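Local coordinates for protein glycoside hydrolase family 31 (Trueperella pyogenes, PDB 5I0F) that degrades the cyclic tetrasaccharide cycloalternan as a family 31 glycoside hydrolase, forming a covalent glycosyl-enzyme intermediate, consistent with a retaining mechanism, at residues R43-V48 with V56-P61; L192-F197 with R234-D239; P212-Q217 with G518-Q523. All blocks are in the same frame, centred on the assembly; numbering follows the deposited sequence.

Contact 1. Residues R43-V48 with V56-P61; sequences RMRCFV and VFDMSP
Val56 lies alongside Phe47, both side chains pointing the same way, and its CG1 rests over one face of the phenyl ring in a CH-pi contact, 3.9 Å from the ring centroid and displaced toward the rim. CG2 of the same valine touches the ring as well, 3.5 Å from Phe47 CD2. On this same face of the sheet, Arg45 and Asp58 run side by side as a non-hydrogen-bonded pair. Their contact is made through the methylenes: Asp58 OD1 sits 3.2 Å from Arg45 CD, whereas the charged atoms stay beyond salt-bridge distance, with Arg45 NE 4.6 Å from that oxygen. The guanidinium instead bridges to Glu110 on strand 105-113 through NH1.

The two segments form the antiparallel hairpin of strands 41-49 and 54-62 in the N-terminal beta domain. Cys46 and Phe57 make a hydrogen-bonded pair in it, Phe57 N reaching Cys46 O at 2.8 Å and Cys46 N returning to Phe57 O. Further along, Met59 N donates to Met44 O, and a water joins Met44 N to Met59 O.

The opposite face is apolar. Phe57 turns its ring edge to the neighbouring strand, where Val48 CG2, anti to its own carbonyl carbon, lies 3.5 Å from Phe57 CE1. The Met44 and Met59 side chains meet at a slant, CE of the former 3.8 Å from SD of the latter, and the Met59 sulfur also lies 4.1 Å from Cys46 CB. Phe109 of strand 105-113 packs against both Cys46 and Met59.

Contact 2. Residues L192-F197 with R234-D239; sequences LDSVVF and RRTWYD
The Arg235 guanidinium has Val195 CG1 over one face, 3.7 Å from NE, and Asp193 OD2 at its edge, close to the guanidinium plane. The grip is side-on, NE and NH1 both donating to that single oxygen, at 2.9 Å from NE and 2.7 Å from NH1, while the carboxylate plane is turned 52° from the guanidinium. An extended chain from CG to NE carries the group across to Asp193. Arg235 CG lies over one face of the Trp237 indole, toward its rim, and the indole CD1 meets Asp193 CB obliquely at 3.5 Å. Tyr13 completes the cluster, bonding Asp193 OD1 through its hydroxyl and making a cation-pi contact with Arg235.

Strand 191-194 is here the outermost strand of a six-stranded antiparallel sheet, added to strand 236-240. Leu192 and Tyr238 form a hydrogen-bonded pair, with Leu192 N 2.9 Å from Tyr238 O, and Ser194 N donates to Thr236 O.

On the face opposite Asp193 and Trp237, Leu192 CG lies 4.2 Å from Tyr238 CB. The tyrosine hydroxyl donates to Thr236 OG1, which also donates to a water; this water in turn bonds Ser194 O and Arg234 O, linking the segments where they diverge.

Contact 3. Residues P212-Q217 with G518-Q523; sequences PMPFAQ and GFTGSQ
Strand residues Pro212 and Met213 run past a type II beta turn, Phe519 to Ser522, with Met213 nearest Phe519, CA to CA, and Pro214 at the centre of an inverse gamma turn that takes the chain round a corner; no hydrogen bond crosses between the segments, but a nearly straight CA-H...O contact runs from Phe519 CA to Pro212 O, 3.5 Å.

The Phe519 side chain crosses those of both prolines at about a right angle. Its CD1 lies 4.1 Å from Pro212 CG, and its CZ meets Pro214 CD at 3.6 Å. Phe519 CG is anti to the backbone N (chi1 -156°), which brings the ring back to the prolines although its CB points away from them. Pro214 CD also touches Thr520 OG1, at 3.3 Å. Met213, extended beyond CG, meets Gln523 from the opposite direction, with its SD and CE each 3.4 Å from Gln523 NE2.

The turn is braced from within: Phe519 N donates to Ser522 OG, and Gly521 N to Gln523 OE1 in the carbonyl plane. Gly521 takes backbone angles at which a beta carbon would crowd the carbonyl oxygen of Thr520. Gln523 NE2 is held by the carbonyl of Cys553, so the amide beside the methionine sulfur has both ends engaged. The loop of the TIM barrel thus meets the beta domain through apolar and van der Waals contact, at the price of burying Pro212 O without a hydrogen-bond partner.

Overall arrangement
From the N terminus, contact 1 comes first and closes a short hairpin loop within the N-terminal beta domain, in series with the others and about 34 Å from contact 2 and 44 Å from contact 3, centre to centre. Contact 2 then spans 36 residues to set strand 191-194 at the edge of its six-stranded sheet. Contact 3 opens inside that loop, at strand 212-219 of the neighbouring mixed sheet, and closes some 300 residues later in the barrel loop between strands 513-515 and 527-529, so contacts 2 and 3 cross. They also touch: Ser194 OG probably bonds Met213 O, joining the two sheets beside the catalytic-domain barrel.

Contact 1. Residues R43-V48 with V56-P61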
# COMPACT_ATOMS: atom_id res chain seq x y z
N ARG A 43 5.28 42.32 -4.47
CA ARG A 43 6.38 41.99 -5.37
C ARG A 43 7.25 40.91 -4.72
O ARG A 43 7.41 40.88 -3.51
CB ARG A 43 7.21 43.26 -5.62
CG ARG A 43 8.32 43.14 -6.64
CD ARG A 43 9.05 44.47 -6.82
NE ARG A 43 9.88 44.81 -5.65
CZ ARG A 43 10.10 46.05 -5.16
NH1 ARG A 43 9.54 47.14 -5.70
NH2 ARG A 43 10.88 46.20 -4.09
N MET A 44 7.80 40.04 -5.56
CA MET A 44 8.80 39.08 -5.17
C MET A 44 9.81 38.94 -6.30
O MET A 44 9.42 38.78 -7.47
CB MET A 44 8.15 37.73 -4.94
CG MET A 44 7.78 37.45 -3.51
SD MET A 44 9.21 36.76 -2.67
CE MET A 44 9.08 35.08 -3.27
N ARG A 45 11.10 38.97 -5.95
CA ARG A 45 12.16 38.78 -6.93
C ARG A 45 13.12 37.71 -6.48
O ARG A 45 13.36 37.53 -5.29
CB ARG A 45 12.89 40.11 -7.19
CG ARG A 45 11.95 41.14 -7.80
CD ARG A 45 12.59 42.46 -8.17
NE ARG A 45 13.33 43.05 -7.06
CZ ARG A 45 13.53 44.35 -6.87
NH1 ARG A 45 14.24 44.74 -5.81
NH2 ARG A 45 13.01 45.28 -7.69
N CYS A 46 13.64 36.97 -7.45
CA CYS A 46 14.67 35.96 -7.22
C CYS A 46 15.98 36.49 -7.78
O CYS A 46 16.09 36.77 -8.98
CB CYS A 46 14.30 34.65 -7.92
SG CYS A 46 15.48 33.33 -7.61
N PHE A 47 16.98 36.61 -6.92
CA PHE A 47 18.33 37.03 -7.32
C PHE A 47 19.21 35.79 -7.46
O PHE A 47 19.38 35.06 -6.47
CB PHE A 47 18.94 37.94 -6.26
CG PHE A 47 18.28 39.28 -6.16
CD1 PHE A 47 17.11 39.44 -5.44
CD2 PHE A 47 18.85 40.40 -6.77
CE1 PHE A 47 16.50 40.69 -5.34
CE2 PHE A 47 18.25 41.65 -6.67
CZ PHE A 47 17.07 41.79 -5.95
N VAL A 48 19.74 35.55 -8.66
CA VAL A 48 20.60 34.39 -8.92
C VAL A 48 22.02 34.90 -9.19
O VAL A 48 22.24 35.64 -10.14
CB VAL A 48 20.10 33.54 -10.11
CG1 VAL A 48 20.92 32.27 -10.25
CG2 VAL A 48 18.62 33.18 -9.97
N VAL A 56 18.43 38.98 -11.94
CA VAL A 56 17.27 39.20 -11.08
C VAL A 56 16.04 38.83 -11.89
O VAL A 56 15.89 39.28 -13.03
CB VAL A 56 17.17 40.68 -10.65
CG1 VAL A 56 16.11 40.85 -9.56
CG2 VAL A 56 18.54 41.20 -10.20
N PHE A 57 15.17 38.00 -11.33
CA PHE A 57 13.92 37.61 -11.96
C PHE A 57 12.75 38.23 -11.19
O PHE A 57 12.72 38.16 -9.96
CB PHE A 57 13.79 36.09 -11.99
CG PHE A 57 14.88 35.40 -12.76
CD1 PHE A 57 16.08 35.06 -12.16
CD2 PHE A 57 14.70 35.06 -14.10
CE1 PHE A 57 17.09 34.43 -12.87
CE2 PHE A 57 15.70 34.44 -14.83
CZ PHE A 57 16.90 34.12 -14.21
N ASP A 58 11.82 38.84 -11.91
CA ASP A 58 10.56 39.32 -11.34
C ASP A 58 9.58 38.18 -11.32
O ASP A 58 9.12 37.73 -12.36
CB ASP A 58 9.96 40.46 -12.16
CG ASP A 58 10.67 41.77 -11.96
OD1 ASP A 58 10.85 42.20 -10.79
OD2 ASP A 58 11.03 42.39 -12.99
N MET A 59 9.25 37.71 -10.13
CA MET A 59 8.37 36.57 -9.98
C MET A 59 6.91 36.99 -10.15
O MET A 59 6.57 38.16 -9.95
CB MET A 59 8.62 35.89 -8.63
CG MET A 59 10.06 35.44 -8.44
SD MET A 59 10.38 34.73 -6.82
CE MET A 59 9.70 33.08 -7.02
N SER A 60 6.08 36.04 -10.54
CA SER A 60 4.66 36.26 -10.77
C SER A 60 3.83 35.48 -9.75
O SER A 60 4.24 34.38 -9.36
CB SER A 60 4.30 35.78 -12.17
OG SER A 60 4.83 36.65 -13.15
N PRO A 61 2.66 36.01 -9.35
CA PRO A 61 1.84 35.25 -8.43
C PRO A 61 1.16 34.09 -9.15
O PRO A 61 0.76 34.23 -10.30
CB PRO A 61 0.80 36.28 -7.91
CG PRO A 61 1.12 37.58 -8.57
CD PRO A 61 1.97 37.26 -9.76
O HOH W 1 7.03 40.53 -8.49

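Contact 2. Residues L192-F197 with R234-D239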
# COMPACT_ATOMS: atom_id res chain seq x y z
N LEU A 192 6.35 3.07 -15.00
CA LEU A 192 5.87 3.07 -13.62
C LEU A 192 7.00 3.38 -12.65
O LEU A 192 8.10 3.71 -13.07
CB LEU A 192 5.23 1.72 -13.31
CG LEU A 192 6.20 0.54 -13.39
CD1 LEU A 192 5.98 -0.41 -12.25
CD2 LEU A 192 6.10 -0.19 -14.71
N ASP A 193 6.74 3.31 -11.36
CA ASP A 193 7.78 3.47 -10.37
C ASP A 193 7.44 2.64 -9.14
O ASP A 193 6.37 2.02 -9.09
CB ASP A 193 8.04 4.99 -10.06
CG ASP A 193 6.93 5.67 -9.25
OD1 ASP A 193 5.79 5.17 -9.13
OD2 ASP A 193 7.22 6.76 -8.68
N SER A 194 8.38 2.56 -8.21
CA SER A 194 8.22 1.84 -6.96
C SER A 194 8.54 2.76 -5.79
O SER A 194 9.72 2.90 -5.39
CB SER A 194 9.07 0.56 -6.95
OG SER A 194 8.45 -0.40 -7.81
N VAL A 195 7.48 3.40 -5.29
CA VAL A 195 7.51 4.26 -4.11
C VAL A 195 6.24 4.00 -3.32
O VAL A 195 5.15 3.92 -3.89
CB VAL A 195 7.68 5.76 -4.48
CG1 VAL A 195 6.51 6.32 -5.29
CG2 VAL A 195 7.90 6.61 -3.23
N VAL A 196 6.38 3.82 -2.01
CA VAL A 196 5.22 3.55 -1.17
C VAL A 196 4.35 4.82 -1.20
O VAL A 196 4.85 5.94 -1.03
CB VAL A 196 5.65 3.19 0.25
CG1 VAL A 196 4.47 3.15 1.19
CG2 VAL A 196 6.42 1.86 0.25
N PHE A 197 3.07 4.67 -1.50
CA PHE A 197 2.17 5.84 -1.59
C PHE A 197 0.74 5.46 -1.27
O PHE A 197 0.28 4.35 -1.63
CB PHE A 197 2.24 6.48 -2.99
CG PHE A 197 1.31 7.66 -3.15
CD1 PHE A 197 1.56 8.84 -2.47
CD2 PHE A 197 0.19 7.58 -3.92
CE1 PHE A 197 0.73 9.93 -2.59
CE2 PHE A 197 -0.67 8.67 -4.04
CZ PHE A 197 -0.41 9.85 -3.36
N ARG A 234 15.44 2.90 -1.83
CA ARG A 234 15.21 4.19 -2.46
C ARG A 234 14.26 4.01 -3.63
O ARG A 234 14.00 2.89 -4.08
CB ARG A 234 16.52 4.85 -2.91
CG ARG A 234 17.53 5.01 -1.80
CD ARG A 234 18.65 5.99 -2.15
NE ARG A 234 19.62 6.16 -1.07
CZ ARG A 234 20.67 5.36 -0.82
NH1 ARG A 234 20.92 4.26 -1.55
NH2 ARG A 234 21.50 5.65 0.19
N ARG A 235 13.75 5.12 -4.13
CA ARG A 235 12.80 5.11 -5.22
C ARG A 235 13.47 4.64 -6.50
O ARG A 235 14.64 4.94 -6.74
CB ARG A 235 12.23 6.50 -5.40
CG ARG A 235 11.10 6.59 -6.40
CD ARG A 235 10.42 7.93 -6.22
NE ARG A 235 9.24 8.10 -7.07
CZ ARG A 235 8.52 9.23 -7.09
NH1 ARG A 235 7.45 9.33 -7.86
NH2 ARG A 235 8.91 10.29 -6.36
N THR A 236 12.71 3.89 -7.31
CA THR A 236 13.14 3.43 -8.61
C THR A 236 12.03 3.65 -9.61
O THR A 236 10.85 3.66 -9.24
CB THR A 236 13.54 1.94 -8.61
OG1 THR A 236 12.50 1.16 -8.01
CG2 THR A 236 14.82 1.73 -7.82
N TRP A 237 12.41 3.81 -10.87
CA TRP A 237 11.49 4.02 -11.99
C TRP A 237 11.82 3.01 -13.09
O TRP A 237 12.99 2.60 -13.26
CB TRP A 237 11.65 5.43 -12.55
CG TRP A 237 11.30 6.58 -11.66
CD1 TRP A 237 10.15 7.32 -11.70
CD2 TRP A 237 12.13 7.19 -10.67
NE1 TRP A 237 10.20 8.33 -10.78
CE2 TRP A 237 11.41 8.28 -10.13
CE3 TRP A 237 13.42 6.92 -10.19
CZ2 TRP A 237 11.93 9.11 -9.13
CZ3 TRP A 237 13.95 7.75 -9.19
CH2 TRP A 237 13.20 8.83 -8.67
N TYR A 238 10.78 2.62 -13.84
CA TYR A 238 10.86 1.56 -14.86
C TYR A 238 10.11 2.00 -16.11
O TYR A 238 8.93 2.39 -16.04
CB TYR A 238 10.28 0.22 -14.33
CG TYR A 238 10.95 -0.18 -13.04
CD1 TYR A 238 12.16 -0.88 -13.06
CD2 TYR A 238 10.42 0.19 -11.80
CE1 TYR A 238 12.81 -1.19 -11.88
CE2 TYR A 238 11.07 -0.11 -10.62
CZ TYR A 238 12.26 -0.80 -10.67
OH TYR A 238 12.91 -1.12 -9.52
N ASP A 239 10.82 1.98 -17.24
CA ASP A 239 10.24 2.15 -18.56
C ASP A 239 10.34 0.78 -19.21
O ASP A 239 11.43 0.36 -19.65
CB ASP A 239 11.02 3.22 -19.33
CG ASP A 239 10.41 3.56 -20.67
OD1 ASP A 239 10.01 2.67 -21.42
OD2 ASP A 239 10.36 4.75 -20.99
O HOH W 2 12.05 1.36 -5.40

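Contact 3. Residues P212-Q217 with G518-Q523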
# COMPACT_ATOMS: atom_id res chain seq x y z
N PRO A 212 4.66 -1.40 -3.43
CA PRO A 212 5.54 -1.60 -4.58
C PRO A 212 6.74 -2.46 -4.17
O PRO A 212 7.01 -2.60 -2.97
CB PRO A 212 6.01 -0.18 -4.89
CG PRO A 212 6.03 0.49 -3.56
CD PRO A 212 4.88 -0.10 -2.79
N MET A 213 7.44 -3.00 -5.15
CA MET A 213 8.76 -3.62 -4.95
C MET A 213 9.63 -3.37 -6.17
O MET A 213 9.12 -3.33 -7.29
CB MET A 213 8.64 -5.12 -4.70
CG MET A 213 7.93 -5.48 -3.40
SD MET A 213 7.95 -7.25 -3.12
CE MET A 213 6.70 -7.44 -1.85
N PRO A 214 10.95 -3.19 -5.98
CA PRO A 214 11.84 -2.99 -7.13
C PRO A 214 12.33 -4.32 -7.69
O PRO A 214 13.53 -4.59 -7.73
CB PRO A 214 12.96 -2.14 -6.54
CG PRO A 214 13.07 -2.64 -5.11
CD PRO A 214 11.65 -2.93 -4.70
N PHE A 215 11.38 -5.12 -8.18
CA PHE A 215 11.61 -6.51 -8.61
C PHE A 215 10.58 -6.85 -9.65
O PHE A 215 9.42 -6.43 -9.52
CB PHE A 215 11.49 -7.50 -7.43
CG PHE A 215 11.12 -8.92 -7.86
CD1 PHE A 215 12.10 -9.80 -8.29
CD2 PHE A 215 9.81 -9.35 -7.83
CE1 PHE A 215 11.76 -11.08 -8.71
CE2 PHE A 215 9.46 -10.63 -8.26
CZ PHE A 215 10.45 -11.50 -8.67
N ALA A 216 10.98 -7.64 -10.64
CA ALA A 216 10.03 -8.24 -11.60
C ALA A 216 10.62 -9.50 -12.21
O ALA A 216 11.84 -9.66 -12.27
CB ALA A 216 9.67 -7.25 -12.69
N GLN A 217 9.75 -10.39 -12.65
CA GLN A 217 10.16 -11.56 -13.42
C GLN A 217 9.78 -11.34 -14.87
O GLN A 217 8.84 -10.60 -15.18
CB GLN A 217 9.58 -12.86 -12.84
CG GLN A 217 8.08 -12.99 -12.80
CD GLN A 217 7.59 -13.26 -11.37
OE1 GLN A 217 7.73 -14.37 -10.83
NE2 GLN A 217 7.03 -12.24 -10.74
N GLY A 518 3.47 -1.78 2.16
CA GLY A 518 4.67 -2.59 2.26
C GLY A 518 5.71 -2.32 1.19
O GLY A 518 5.57 -1.40 0.37
N PHE A 519 6.77 -3.13 1.24
CA PHE A 519 7.93 -3.02 0.38
C PHE A 519 8.66 -4.38 0.43
O PHE A 519 8.15 -5.34 1.01
CB PHE A 519 8.85 -1.86 0.84
CG PHE A 519 9.73 -1.30 -0.25
CD1 PHE A 519 9.20 -0.53 -1.25
CD2 PHE A 519 11.10 -1.56 -0.26
CE1 PHE A 519 10.00 0.01 -2.27
CE2 PHE A 519 11.91 -1.05 -1.27
CZ PHE A 519 11.37 -0.28 -2.28
N THR A 520 9.80 -4.49 -0.23
CA THR A 520 10.66 -5.68 -0.12
C THR A 520 10.84 -6.03 1.35
O THR A 520 11.16 -5.16 2.15
CB THR A 520 12.03 -5.38 -0.75
OG1 THR A 520 11.85 -4.76 -2.02
CG2 THR A 520 12.86 -6.63 -0.91
N GLY A 521 10.61 -7.30 1.70
CA GLY A 521 10.61 -7.78 3.09
C GLY A 521 9.24 -7.96 3.72
O GLY A 521 9.10 -8.74 4.67
N SER A 522 8.21 -7.28 3.19
CA SER A 522 6.83 -7.47 3.65
C SER A 522 6.31 -8.92 3.56
O SER A 522 5.42 -9.30 4.34
CB SER A 522 5.87 -6.50 2.95
OG SER A 522 6.16 -5.16 3.32
N GLN A 523 6.90 -9.72 2.67
CA GLN A 523 6.54 -11.13 2.50
C GLN A 523 6.58 -11.92 3.84
O GLN A 523 5.76 -12.82 4.06
CB GLN A 523 7.48 -11.82 1.51
CG GLN A 523 7.47 -11.29 0.08
CD GLN A 523 8.51 -10.21 -0.22
OE1 GLN A 523 8.95 -9.48 0.67
NE2 GLN A 523 8.87 -10.09 -1.50